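Local coordinates for protein hydrazine synthase alpha subunit (Candidatus Kuenenia stuttgartiensis, PDB 5C2V) that catalyses the second half-reaction of hydrazine synthesis, condensing hydroxylamine formed in the gamma subunit with ammonia, and carries two c-type hemes, at residues Trp431-Thr436 and Arg554-Cys559; Gly114-Thr119 and Leu214-Asp219; Arg721-Glu726 and Glu753-Val758; Phe34-Arg39 and Gly56-Leu61. All blocks are in the same frame, centred on the assembly; numbering follows the deposited sequence.

Overall arrangement
The four contacts follow one another along the chain and trace its three-part build. Interactions 4 and 2 lie on the same side of the chain's centre, in the beta-propeller region, with centres 23 Å apart and nearest atoms about 9 Å apart; interaction 4 also borders a bound trimethyl glycine. Interaction 1 carries the covalent attachment of the pentacoordinated heme c in the middle domain, 39 Å from interaction 2 centre to centre. Interaction 3, 29 Å from interaction 1 between centres, packs two helices beside the bis-histidine heme of the C-terminal domain. The extremes, interactions 3 and 4, have centres 60 Å apart, and no two of the four touch.

Interaction 1. Residues Trp431-Thr436 and Arg554-Cys559; sequences WICFDT and RICSGC. With HEC (heme c), chain B.
I432 and I555 lie side by side and point the same way, their CG2 methyls 3.6 Å apart, on one face of the parallel pairing of strands 428-433 and 553-556. The F434 ring extends this apolar patch, its CZ 3.9 Å from CB of I555, and L215 of the beta subunit packs on F434.

The opposite face, with W431, C433, R554 and C556, is turned toward the heme. CB of C433 rests 3.6 Å from SG of C556, which is joined to heme CAB by a 1.8 Å thioether. The C559 SG bond to heme CAC, 1.9 Å, is the second. R554 lays one guanidinium face over the heme methyl CMB, with NE closest at 3.3 Å, while its NH1 bonds to P269 O.

Backbone bonds from F434 N to C556 O and from D435 N to S557 O carry the pairing into the CXXCH heme-binding motif, C556 to H560. Unusually for that motif, H560 binds zinc and the iron takes Y564 as axial ligand. The two thioethers fix the porphyrin edge to C556 and C559, in a run of chain hydrogen-bonded to 431-436.

Interaction 2. Residues Gly114-Thr119 and Leu214-Asp219; sequences GLRQMT and LNTTID
The guanidinium of R116 meets L214 at its edge: NH2 points at L214 O, 3.1 Å away in the plane of both the guanidinium and the carbonyl, with an N-H...O angle of 170°. T192 O takes a further hydrogen bond from the same nitrogen. One face of the group is covered by CE of M118, which sits 4.1 Å above its centre.

L214 packs on the aliphatic stem of Q117, crossing it obliquely with both methyls also against the carbonyl oxygen Q117 O; CD1 is 3.7 Å from Q117 CG and CD2 equally close to Q117 CB. The extended Q117 gives a weak bond from NE2 to T119 O.

The contact bridges two successive antiparallel sheets, one ending in strand 116-117 and the next containing strand 216-220, as expected for neighbouring blades of the six-bladed propeller. N215 and T216, both opposite F211, make a G1 bulge at the start of the second strand.

T216 uses both branches. With chi1 at 58°, OG1 is directed at M118 O and donates to it at 2.8 Å; CG2 lies 3.6 Å from M118 CE, the two side chains crossing at about a right angle.

Interaction 3. Residues Arg721-Glu726 and Glu753-Val758; sequences RLYEAE and ERYAIV. With HEC (heme c), chain C.
A Schellman motif ends helix 717-722 of the cytochrome c domain, and there L722 and Y723 receive R754 from helix 751-762. E724, at positive phi, is the C-prime residue, with A725 N bonded back to W720 O.

R754 stacks on Y723: guanidinium and ring planes are 17° apart and their centres 3.7 Å, a cation-pi arrangement in which NE sits over the ring near its rim. CD of R754 adds a CH-pi contact over the same ring, 3.8 Å from the centroid. The bend at chi3 (66°) turns the guanidinium so that its edge meets L722 O, to which NH1 gives a weak bond of 3.4 Å; Q751 OE1 holds NH2. L722 CD1 and I757 CD1 touch at 3.8 Å, while L722 CD2 faces the heme.

R721 leads from the helix end to the heme, its NH1 and NH2 both bonding propionate O1D, at 2.6 Å from NH1. Its NH2 also forms a salt bridge with E724 OE1, in the guanidinium plane and on the syn lone pair; OE1 accepts from H745 N as well. R721 probably offsets the propionate charge. Stacking on Y723, with the bonds to L722 O and Q751, fixes the rotation of the R754 guanidinium.

Interaction 4. Residues Phe34-Arg39 and Gly56-Leu61; sequences FTQSPR and GSRIVL. With BET (trimethyl glycine), chain E.
Backbone bonds tie F34 to V60 and Q36 to R58, two antiparallel hydrogen-bonded pairs with all four side chains on one face of the sheet. In each pair both N-H groups reach the partner's carbonyl oxygen, at 2.9 Å between F34 N and V60 O, for example.

Side-chain polar bonds centre on Q36 and R58, which run side by side in the same direction with amide and guanidinium nearly coplanar, 22° apart. R58 approaches side-on, and OE1 of Q36 accepts from both NE, at 2.8 Å, and NH2, at 3.0 Å. The R58 side chain leaves between its backbone N and carbonyl carbon (chi1 64°) and then extends fully, which brings NE and NH2 level with the amide oxygen. Q36 NE2 makes a weak bond to D382 of a calcium site. Further along, S37 OG donates to S57 OG at 2.8 Å, and S57 OG is also bonded to P54 O.

These strands are the middle pair of a four-stranded blade in which strand 31-37 also pairs with strand 381-387 from the far end of the propeller sequence, consistent with the Velcro-type closure of beta-propellers.

Apolar contact is made by V60, whose CG2 sits over one face of the F34 ring, 3.6 Å from its centroid, in a CH-pi contact.

At the bound trimethyl glycine, R58 NH1 gives a weak, straight bond of 3.3 Å to carboxylate OXT, while G56 O approaches methyl C2.

Interaction 1. Residues Trp431-Thr436 and Arg554-Cys559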
# COMPACT_ATOMS: atom_id res chain seq x y z
N TRP D 431 11.49 1.07 -32.06
CA TRP D 431 11.46 1.87 -30.85
C TRP D 431 12.87 2.15 -30.33
O TRP D 431 13.79 1.36 -30.55
CB TRP D 431 10.60 1.22 -29.76
CG TRP D 431 11.15 -0.05 -29.18
CD1 TRP D 431 10.84 -1.33 -29.55
CD2 TRP D 431 12.08 -0.17 -28.10
NE1 TRP D 431 11.53 -2.23 -28.78
CE2 TRP D 431 12.30 -1.54 -27.88
CE3 TRP D 431 12.76 0.76 -27.30
CZ2 TRP D 431 13.17 -2.01 -26.90
CZ3 TRP D 431 13.62 0.29 -26.32
CH2 TRP D 431 13.82 -1.09 -26.13
N ILE D 432 13.01 3.28 -29.65
CA ILE D 432 14.31 3.74 -29.17
C ILE D 432 14.21 4.43 -27.80
O ILE D 432 13.33 5.28 -27.57
CB ILE D 432 14.97 4.70 -30.19
CG1 ILE D 432 16.23 5.34 -29.61
CG2 ILE D 432 13.99 5.77 -30.64
CD1 ILE D 432 16.96 6.24 -30.58
N CYS D 433 15.12 4.05 -26.91
CA CYS D 433 15.27 4.69 -25.62
C CYS D 433 16.63 5.37 -25.55
O CYS D 433 17.66 4.75 -25.85
CB CYS D 433 15.12 3.68 -24.48
SG CYS D 433 15.20 4.40 -22.83
N PHE D 434 16.64 6.64 -25.17
CA PHE D 434 17.87 7.43 -25.16
C PHE D 434 18.79 7.04 -24.00
O PHE D 434 20.00 6.96 -24.16
CB PHE D 434 17.54 8.92 -25.10
CG PHE D 434 16.67 9.38 -26.23
CD1 PHE D 434 16.93 8.98 -27.54
CD2 PHE D 434 15.58 10.20 -26.00
CE1 PHE D 434 16.13 9.40 -28.58
CE2 PHE D 434 14.77 10.62 -27.04
CZ PHE D 434 15.05 10.22 -28.33
N ASP D 435 18.20 6.81 -22.83
CA ASP D 435 18.97 6.30 -21.70
C ASP D 435 18.19 5.20 -20.97
O ASP D 435 17.13 5.47 -20.41
CB ASP D 435 19.33 7.43 -20.74
CG ASP D 435 20.36 7.02 -19.71
OD1 ASP D 435 20.98 5.95 -19.88
OD2 ASP D 435 20.56 7.77 -18.73
N THR D 436 18.72 3.99 -20.95
CA THR D 436 18.02 2.87 -20.33
C THR D 436 18.26 2.80 -18.83
O THR D 436 17.56 2.10 -18.10
CB THR D 436 18.41 1.52 -20.96
OG1 THR D 436 19.84 1.47 -21.12
CG2 THR D 436 17.75 1.36 -22.32
N ARG D 554 8.83 4.64 -31.96
CA ARG D 554 8.53 5.41 -30.75
C ARG D 554 9.76 5.68 -29.89
O ARG D 554 10.58 4.80 -29.66
CB ARG D 554 7.46 4.71 -29.91
CG ARG D 554 7.10 5.49 -28.65
CD ARG D 554 5.66 5.30 -28.22
NE ARG D 554 5.29 6.31 -27.23
CZ ARG D 554 4.17 6.30 -26.51
NH1 ARG D 554 3.29 5.32 -26.67
NH2 ARG D 554 3.94 7.27 -25.64
N ILE D 555 9.85 6.91 -29.40
CA ILE D 555 11.00 7.35 -28.62
C ILE D 555 10.64 7.51 -27.15
O ILE D 555 9.49 7.81 -26.81
CB ILE D 555 11.56 8.68 -29.16
CG1 ILE D 555 10.60 9.83 -28.85
CG2 ILE D 555 11.81 8.59 -30.65
CD1 ILE D 555 11.18 11.19 -29.12
N CYS D 556 11.61 7.29 -26.28
CA CYS D 556 11.45 7.62 -24.87
C CYS D 556 12.78 8.07 -24.29
O CYS D 556 13.83 7.52 -24.63
CB CYS D 556 10.88 6.44 -24.09
SG CYS D 556 11.79 4.90 -24.31
N SER D 557 12.74 9.07 -23.41
CA SER D 557 13.96 9.62 -22.81
C SER D 557 14.69 8.58 -21.99
O SER D 557 15.92 8.46 -22.06
CB SER D 557 13.63 10.82 -21.92
OG SER D 557 13.11 11.90 -22.67
N GLY D 558 13.93 7.80 -21.22
CA GLY D 558 14.51 6.94 -20.21
C GLY D 558 13.61 5.78 -19.85
O GLY D 558 12.62 5.51 -20.53
N CYS D 559 13.97 5.08 -18.79
CA CYS D 559 13.19 3.94 -18.34
C CYS D 559 12.28 4.41 -17.22
O CYS D 559 12.72 4.58 -16.08
CB CYS D 559 14.13 2.81 -17.89
SG CYS D 559 13.37 1.37 -17.13
FE HEC B . 8.02 2.45 -19.83
CHA HEC B . 5.41 2.10 -17.60
CHB HEC B . 5.82 3.57 -22.21
CHC HEC B . 10.54 2.43 -22.19
CHD HEC B . 10.19 1.12 -17.53
NA HEC B . 5.99 2.77 -19.89
C1A HEC B . 5.10 2.55 -18.86
C2A HEC B . 3.78 2.89 -19.34
C3A HEC B . 3.88 3.30 -20.60
C4A HEC B . 5.28 3.23 -20.98
CMA HEC B . 2.73 3.76 -21.52
CAA HEC B . 2.48 2.79 -18.51
CBA HEC B . 2.10 4.17 -17.95
CGA HEC B . 3.10 4.62 -16.92
O1A HEC B . 3.58 5.78 -17.02
O2A HEC B . 3.43 3.83 -16.00
NB HEC B . 8.13 2.79 -21.88
C1B HEC B . 7.15 3.49 -22.56
C2B HEC B . 7.77 4.15 -23.69
C3B HEC B . 9.07 3.84 -23.69
C4B HEC B . 9.32 2.97 -22.55
CMB HEC B . 7.06 5.05 -24.72
CAB HEC B . 10.10 4.33 -24.73
CBB HEC B . 10.62 3.14 -25.57
NC HEC B . 10.02 1.93 -19.85
C1C HEC B . 10.84 1.90 -20.95
C2C HEC B . 12.11 1.33 -20.56
C3C HEC B . 11.97 0.87 -19.31
C4C HEC B . 10.68 1.30 -18.81
CMC HEC B . 13.27 0.98 -21.51
CAC HEC B . 13.06 0.13 -18.50
CBC HEC B . 12.60 -1.32 -18.23
ND HEC B . 7.83 1.71 -17.88
C1D HEC B . 8.89 1.24 -17.12
C2D HEC B . 8.41 0.87 -15.80
C3D HEC B . 6.91 1.19 -15.82
C4D HEC B . 6.64 1.69 -17.15
CMD HEC B . 9.24 0.30 -14.63
CAD HEC B . 5.89 0.99 -14.69
CBD HEC B . 5.74 -0.50 -14.41
CGD HEC B . 4.78 -0.72 -13.28
O1D HEC B . 4.69 -1.87 -12.79
O2D HEC B . 4.10 0.26 -12.87

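Interaction 2. Residues Gly114-Thr119 and Leu214-Asp219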
# COMPACT_ATOMS: atom_id res chain seq x y z
N GLY D 114 -33.62 6.80 -40.60
CA GLY D 114 -32.26 6.62 -41.08
C GLY D 114 -31.40 5.66 -40.27
O GLY D 114 -30.33 6.03 -39.80
N LEU D 115 -31.87 4.43 -40.10
CA LEU D 115 -31.14 3.43 -39.32
C LEU D 115 -30.11 2.71 -40.18
O LEU D 115 -30.45 2.09 -41.19
CB LEU D 115 -32.12 2.43 -38.70
CG LEU D 115 -31.63 1.45 -37.63
CD1 LEU D 115 -31.11 0.16 -38.25
CD2 LEU D 115 -30.56 2.09 -36.75
N ARG D 116 -28.84 2.77 -39.78
CA ARG D 116 -27.75 2.15 -40.52
C ARG D 116 -26.86 1.31 -39.61
O ARG D 116 -26.59 1.69 -38.47
CB ARG D 116 -26.92 3.21 -41.24
CG ARG D 116 -25.80 2.64 -42.10
CD ARG D 116 -24.85 3.73 -42.59
NE ARG D 116 -23.70 3.17 -43.28
CZ ARG D 116 -22.63 3.87 -43.64
NH1 ARG D 116 -22.55 5.16 -43.37
NH2 ARG D 116 -21.62 3.27 -44.27
N GLN D 117 -26.39 0.17 -40.11
CA GLN D 117 -25.56 -0.75 -39.34
C GLN D 117 -24.07 -0.56 -39.62
O GLN D 117 -23.60 -0.79 -40.74
CB GLN D 117 -25.95 -2.20 -39.63
CG GLN D 117 -25.18 -3.22 -38.80
CD GLN D 117 -25.56 -4.65 -39.15
OE1 GLN D 117 -26.56 -4.89 -39.83
NE2 GLN D 117 -24.77 -5.60 -38.67
N MET D 118 -23.32 -0.13 -38.61
CA MET D 118 -21.90 0.15 -38.75
C MET D 118 -20.97 -1.07 -38.65
O MET D 118 -20.02 -1.19 -39.42
CB MET D 118 -21.48 1.19 -37.71
CG MET D 118 -22.30 2.46 -37.79
SD MET D 118 -22.51 2.97 -39.50
CE MET D 118 -20.86 3.59 -39.86
N THR D 119 -21.25 -1.97 -37.70
CA THR D 119 -20.33 -3.08 -37.44
C THR D 119 -20.97 -4.46 -37.54
O THR D 119 -22.03 -4.71 -36.97
CB THR D 119 -19.70 -2.96 -36.03
OG1 THR D 119 -20.73 -2.77 -35.05
CG2 THR D 119 -18.73 -1.79 -35.98
N LEU D 214 -22.06 -3.38 -45.35
CA LEU D 214 -22.39 -2.19 -44.57
C LEU D 214 -21.66 -0.94 -45.05
O LEU D 214 -21.89 0.15 -44.54
CB LEU D 214 -22.08 -2.44 -43.09
CG LEU D 214 -22.74 -3.67 -42.49
CD1 LEU D 214 -22.33 -3.86 -41.04
CD2 LEU D 214 -24.26 -3.57 -42.62
N ASN D 215 -20.80 -1.12 -46.06
CA ASN D 215 -19.96 -0.04 -46.57
C ASN D 215 -19.14 0.63 -45.47
O ASN D 215 -19.08 1.85 -45.37
CB ASN D 215 -20.81 1.01 -47.30
CG ASN D 215 -19.97 1.94 -48.16
OD1 ASN D 215 -19.01 1.52 -48.81
ND2 ASN D 215 -20.33 3.22 -48.17
N THR D 216 -18.51 -0.19 -44.62
CA THR D 216 -17.69 0.32 -43.53
C THR D 216 -16.39 -0.46 -43.41
O THR D 216 -16.28 -1.57 -43.92
CB THR D 216 -18.43 0.27 -42.18
OG1 THR D 216 -18.82 -1.08 -41.90
CG2 THR D 216 -19.67 1.16 -42.20
N THR D 217 -15.40 0.11 -42.73
CA THR D 217 -14.14 -0.61 -42.52
C THR D 217 -13.59 -0.37 -41.11
O THR D 217 -13.68 0.74 -40.59
CB THR D 217 -13.07 -0.19 -43.55
OG1 THR D 217 -13.61 -0.31 -44.87
CG2 THR D 217 -11.83 -1.08 -43.44
N ILE D 218 -13.04 -1.40 -40.48
CA ILE D 218 -12.49 -1.24 -39.13
C ILE D 218 -11.01 -1.59 -39.03
O ILE D 218 -10.51 -2.50 -39.71
CB ILE D 218 -13.26 -2.09 -38.10
CG1 ILE D 218 -13.30 -3.56 -38.53
CG2 ILE D 218 -14.67 -1.56 -37.91
CD1 ILE D 218 -13.98 -4.47 -37.53
N ASP D 219 -10.31 -0.84 -38.18
CA ASP D 219 -8.90 -1.06 -37.89
C ASP D 219 -8.66 -1.01 -36.39
O ASP D 219 -9.24 -0.18 -35.69
CB ASP D 219 -8.03 -0.02 -38.61
CG ASP D 219 -6.56 -0.17 -38.30
OD1 ASP D 219 -6.06 -1.31 -38.27
OD2 ASP D 219 -5.89 0.87 -38.08

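Interaction 3. Residues Arg721-Glu726 and Glu753-Val758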
# COMPACT_ATOMS: atom_id res chain seq x y z
N ARG D 721 21.88 -19.31 -6.02
CA ARG D 721 22.61 -20.54 -5.75
C ARG D 721 23.25 -21.12 -7.01
O ARG D 721 24.37 -21.64 -6.96
CB ARG D 721 21.69 -21.59 -5.11
CG ARG D 721 21.25 -21.23 -3.70
CD ARG D 721 22.44 -20.83 -2.84
NE ARG D 721 23.49 -21.85 -2.84
CZ ARG D 721 23.54 -22.88 -2.00
NH1 ARG D 721 22.59 -23.03 -1.09
NH2 ARG D 721 24.53 -23.76 -2.08
N LEU D 722 22.54 -21.03 -8.13
CA LEU D 722 23.06 -21.55 -9.39
C LEU D 722 24.29 -20.76 -9.85
O LEU D 722 25.15 -21.30 -10.55
CB LEU D 722 21.98 -21.53 -10.47
CG LEU D 722 20.91 -22.62 -10.35
CD1 LEU D 722 19.79 -22.40 -11.35
CD2 LEU D 722 21.53 -23.99 -10.52
N TYR D 723 24.36 -19.49 -9.49
CA TYR D 723 25.55 -18.69 -9.76
C TYR D 723 26.49 -18.59 -8.55
O TYR D 723 27.59 -18.06 -8.66
CB TYR D 723 25.16 -17.29 -10.22
CG TYR D 723 24.61 -17.24 -11.63
CD1 TYR D 723 23.30 -17.61 -11.90
CD2 TYR D 723 25.40 -16.81 -12.69
CE1 TYR D 723 22.79 -17.57 -13.19
CE2 TYR D 723 24.90 -16.76 -13.98
CZ TYR D 723 23.60 -17.14 -14.22
OH TYR D 723 23.09 -17.10 -15.50
N GLU D 724 26.04 -19.12 -7.41
CA GLU D 724 26.80 -19.07 -6.15
C GLU D 724 27.37 -17.69 -5.82
O GLU D 724 28.55 -17.56 -5.51
CB GLU D 724 27.93 -20.10 -6.17
CG GLU D 724 27.47 -21.55 -6.15
CD GLU D 724 26.84 -21.96 -4.83
OE1 GLU D 724 26.25 -23.06 -4.77
OE2 GLU D 724 26.93 -21.19 -3.85
N ALA D 725 26.53 -16.66 -5.89
CA ALA D 725 26.94 -15.30 -5.59
C ALA D 725 25.74 -14.45 -5.20
O ALA D 725 24.60 -14.85 -5.44
CB ALA D 725 27.67 -14.68 -6.78
N GLU D 726 25.97 -13.29 -4.60
CA GLU D 726 24.86 -12.38 -4.32
C GLU D 726 24.70 -11.42 -5.50
O GLU D 726 25.52 -10.54 -5.74
CB GLU D 726 25.07 -11.64 -2.99
CG GLU D 726 26.35 -10.82 -2.85
CD GLU D 726 26.41 -10.09 -1.52
OE1 GLU D 726 25.48 -9.32 -1.22
OE2 GLU D 726 27.40 -10.27 -0.78
N GLU D 753 21.63 -24.22 -20.10
CA GLU D 753 20.61 -24.71 -19.18
C GLU D 753 20.30 -23.68 -18.09
O GLU D 753 19.13 -23.35 -17.84
CB GLU D 753 21.08 -26.03 -18.54
CG GLU D 753 21.39 -27.13 -19.55
CD GLU D 753 22.22 -28.25 -18.95
OE1 GLU D 753 22.80 -28.05 -17.86
OE2 GLU D 753 22.30 -29.33 -19.57
N ARG D 754 21.35 -23.18 -17.46
CA ARG D 754 21.22 -22.19 -16.40
C ARG D 754 20.51 -20.94 -16.90
O ARG D 754 19.60 -20.43 -16.25
CB ARG D 754 22.60 -21.83 -15.84
CG ARG D 754 22.56 -20.95 -14.60
CD ARG D 754 23.93 -20.80 -13.98
NE ARG D 754 24.86 -20.09 -14.85
CZ ARG D 754 26.14 -19.86 -14.55
NH1 ARG D 754 26.64 -20.29 -13.40
NH2 ARG D 754 26.91 -19.20 -15.39
N TYR D 755 20.92 -20.45 -18.07
CA TYR D 755 20.30 -19.26 -18.64
C TYR D 755 18.90 -19.56 -19.16
O TYR D 755 18.09 -18.65 -19.33
CB TYR D 755 21.16 -18.66 -19.75
CG TYR D 755 20.72 -17.27 -20.14
CD1 TYR D 755 20.99 -16.19 -19.31
CD2 TYR D 755 20.01 -17.04 -21.31
CE1 TYR D 755 20.58 -14.91 -19.65
CE2 TYR D 755 19.60 -15.77 -21.66
CZ TYR D 755 19.89 -14.71 -20.82
OH TYR D 755 19.49 -13.44 -21.16
N ALA D 756 18.62 -20.83 -19.41
CA ALA D 756 17.27 -21.24 -19.76
C ALA D 756 16.38 -21.06 -18.54
O ALA D 756 15.25 -20.56 -18.64
CB ALA D 756 17.23 -22.68 -20.25
N ILE D 757 16.90 -21.45 -17.38
CA ILE D 757 16.19 -21.23 -16.12
C ILE D 757 16.01 -19.73 -15.86
O ILE D 757 14.92 -19.28 -15.47
CB ILE D 757 16.93 -21.88 -14.93
CG1 ILE D 757 17.02 -23.39 -15.13
CG2 ILE D 757 16.22 -21.55 -13.62
CD1 ILE D 757 17.71 -24.11 -13.99
N VAL D 758 17.07 -18.96 -16.08
CA VAL D 758 17.02 -17.51 -15.92
C VAL D 758 15.92 -16.89 -16.79
O VAL D 758 15.11 -16.09 -16.30
CB VAL D 758 18.37 -16.86 -16.29
CG1 VAL D 758 18.25 -15.34 -16.29
CG2 VAL D 758 19.46 -17.30 -15.32
FE HEC C . 20.92 -28.85 -4.70
CHA HEC C . 20.64 -27.27 -1.66
CHB HEC C . 18.89 -26.48 -6.13
CHC HEC C . 21.30 -30.36 -7.79
CHD HEC C . 22.76 -31.38 -3.28
NA HEC C . 19.91 -27.21 -4.01
C1A HEC C . 20.00 -26.69 -2.73
C2A HEC C . 19.29 -25.43 -2.72
C3A HEC C . 18.80 -25.21 -3.95
C4A HEC C . 19.19 -26.33 -4.79
CMA HEC C . 17.98 -23.98 -4.39
CAA HEC C . 19.12 -24.50 -1.50
CBA HEC C . 17.88 -24.89 -0.72
CGA HEC C . 17.63 -23.90 0.39
O1A HEC C . 16.46 -23.75 0.83
O2A HEC C . 18.61 -23.23 0.82
NB HEC C . 20.18 -28.52 -6.59
C1B HEC C . 19.44 -27.41 -6.98
C2B HEC C . 19.37 -27.41 -8.43
C3B HEC C . 20.03 -28.48 -8.88
C4B HEC C . 20.56 -29.20 -7.74
CMB HEC C . 18.64 -26.35 -9.28
CAB HEC C . 20.24 -28.90 -10.35
CBB HEC C . 21.23 -27.95 -11.04
NC HEC C . 21.86 -30.54 -5.40
C1C HEC C . 21.88 -30.99 -6.71
C2C HEC C . 22.73 -32.16 -6.78
C3C HEC C . 23.04 -32.51 -5.52
C4C HEC C . 22.56 -31.46 -4.64
CMC HEC C . 22.88 -33.04 -8.04
CAC HEC C . 23.86 -33.74 -5.08
CBC HEC C . 25.32 -33.65 -5.60
ND HEC C . 21.59 -29.27 -2.75
C1D HEC C . 22.37 -30.37 -2.43
C2D HEC C . 22.72 -30.30 -1.03
C3D HEC C . 22.07 -29.01 -0.50
C4D HEC C . 21.38 -28.44 -1.64
CMD HEC C . 23.58 -31.30 -0.23
CAD HEC C . 22.16 -28.52 0.97
CBD HEC C . 22.30 -27.00 1.14
CGD HEC C . 23.47 -26.45 0.36
O1D HEC C . 23.46 -25.23 0.07
O2D HEC C . 24.40 -27.22 0.04

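Interaction 4. Residues Phe34-Arg39 and Gly56-Leu61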
# COMPACT_ATOMS: atom_id res chain seq x y z
N PHE D 34 -31.03 9.74 -23.61
CA PHE D 34 -30.45 8.92 -22.54
C PHE D 34 -30.92 7.47 -22.57
O PHE D 34 -31.92 7.13 -23.21
CB PHE D 34 -30.74 9.53 -21.17
CG PHE D 34 -32.20 9.63 -20.83
CD1 PHE D 34 -32.84 8.62 -20.13
CD2 PHE D 34 -32.93 10.76 -21.18
CE1 PHE D 34 -34.18 8.71 -19.81
CE2 PHE D 34 -34.27 10.86 -20.86
CZ PHE D 34 -34.90 9.83 -20.18
N THR D 35 -30.17 6.62 -21.88
CA THR D 35 -30.44 5.19 -21.83
C THR D 35 -31.24 4.79 -20.60
O THR D 35 -30.94 5.22 -19.48
CB THR D 35 -29.12 4.38 -21.85
OG1 THR D 35 -28.33 4.77 -22.97
CG2 THR D 35 -29.41 2.88 -21.93
N GLN D 36 -32.27 3.98 -20.82
CA GLN D 36 -33.05 3.40 -19.74
C GLN D 36 -32.83 1.89 -19.69
O GLN D 36 -33.03 1.20 -20.69
CB GLN D 36 -34.54 3.70 -19.91
CG GLN D 36 -34.91 5.16 -19.73
CD GLN D 36 -36.40 5.40 -19.86
OE1 GLN D 36 -37.09 4.69 -20.59
NE2 GLN D 36 -36.90 6.40 -19.15
N SER D 37 -32.41 1.40 -18.53
CA SER D 37 -32.15 -0.02 -18.35
C SER D 37 -33.06 -0.61 -17.28
O SER D 37 -33.41 0.07 -16.33
CB SER D 37 -30.68 -0.26 -17.98
OG SER D 37 -29.82 0.14 -19.03
N PRO D 38 -33.47 -1.88 -17.45
CA PRO D 38 -34.27 -2.52 -16.40
C PRO D 38 -33.49 -2.59 -15.10
O PRO D 38 -32.26 -2.71 -15.17
CB PRO D 38 -34.53 -3.93 -16.97
CG PRO D 38 -34.27 -3.81 -18.44
CD PRO D 38 -33.20 -2.78 -18.58
N ARG D 39 -34.14 -2.53 -13.94
CA ARG D 39 -33.36 -2.60 -12.72
C ARG D 39 -33.26 -4.07 -12.35
O ARG D 39 -34.18 -4.65 -11.78
CB ARG D 39 -34.01 -1.80 -11.60
CG ARG D 39 -34.52 -0.43 -12.02
CD ARG D 39 -35.47 0.15 -10.97
NE ARG D 39 -34.91 0.10 -9.63
CZ ARG D 39 -35.54 0.51 -8.54
NH1 ARG D 39 -36.78 0.99 -8.62
NH2 ARG D 39 -34.95 0.44 -7.35
N GLY D 56 -32.33 -5.61 -22.55
CA GLY D 56 -33.67 -5.07 -22.36
C GLY D 56 -33.69 -3.57 -22.14
O GLY D 56 -34.64 -3.03 -21.57
N SER D 57 -32.64 -2.89 -22.60
CA SER D 57 -32.53 -1.44 -22.41
C SER D 57 -32.87 -0.68 -23.68
O SER D 57 -32.61 -1.14 -24.79
CB SER D 57 -31.13 -1.06 -21.95
OG SER D 57 -30.80 -1.76 -20.76
N ARG D 58 -33.45 0.51 -23.51
CA ARG D 58 -33.86 1.32 -24.65
C ARG D 58 -33.24 2.71 -24.60
O ARG D 58 -32.98 3.25 -23.52
CB ARG D 58 -35.39 1.43 -24.69
CG ARG D 58 -35.99 2.16 -23.50
CD ARG D 58 -37.49 1.99 -23.44
NE ARG D 58 -38.10 2.90 -22.48
CZ ARG D 58 -39.39 2.88 -22.14
NH1 ARG D 58 -40.20 1.98 -22.69
NH2 ARG D 58 -39.86 3.75 -21.26
N ILE D 59 -32.99 3.28 -25.77
CA ILE D 59 -32.50 4.65 -25.86
C ILE D 59 -33.66 5.59 -26.17
O ILE D 59 -34.42 5.36 -27.11
CB ILE D 59 -31.41 4.80 -26.94
CG1 ILE D 59 -30.25 3.86 -26.66
CG2 ILE D 59 -30.93 6.24 -27.03
CD1 ILE D 59 -29.12 3.98 -27.64
N VAL D 60 -33.79 6.65 -25.37
CA VAL D 60 -34.95 7.53 -25.49
C VAL D 60 -34.58 9.01 -25.61
O VAL D 60 -33.52 9.45 -25.16
CB VAL D 60 -35.90 7.36 -24.29
CG1 VAL D 60 -36.51 5.96 -24.29
CG2 VAL D 60 -35.16 7.62 -22.99
N LEU D 61 -35.49 9.76 -26.23
CA LEU D 61 -35.36 11.20 -26.39
C LEU D 61 -36.41 11.92 -25.54
O LEU D 61 -37.59 11.57 -25.56
CB LEU D 61 -35.51 11.60 -27.86
CG LEU D 61 -35.52 13.09 -28.20
CD1 LEU D 61 -34.23 13.75 -27.74
CD2 LEU D 61 -35.73 13.30 -29.69
N BET E . -37.76 -2.96 -25.61
CA BET E . -39.27 -2.75 -25.48
C BET E . -39.56 -1.58 -24.40
O BET E . -40.08 -2.00 -23.33
OXT BET E . -39.24 -0.43 -24.76
C1 BET E . -37.48 -4.37 -26.08
C2 BET E . -37.06 -2.77 -24.26
C3 BET E . -37.18 -2.03 -26.65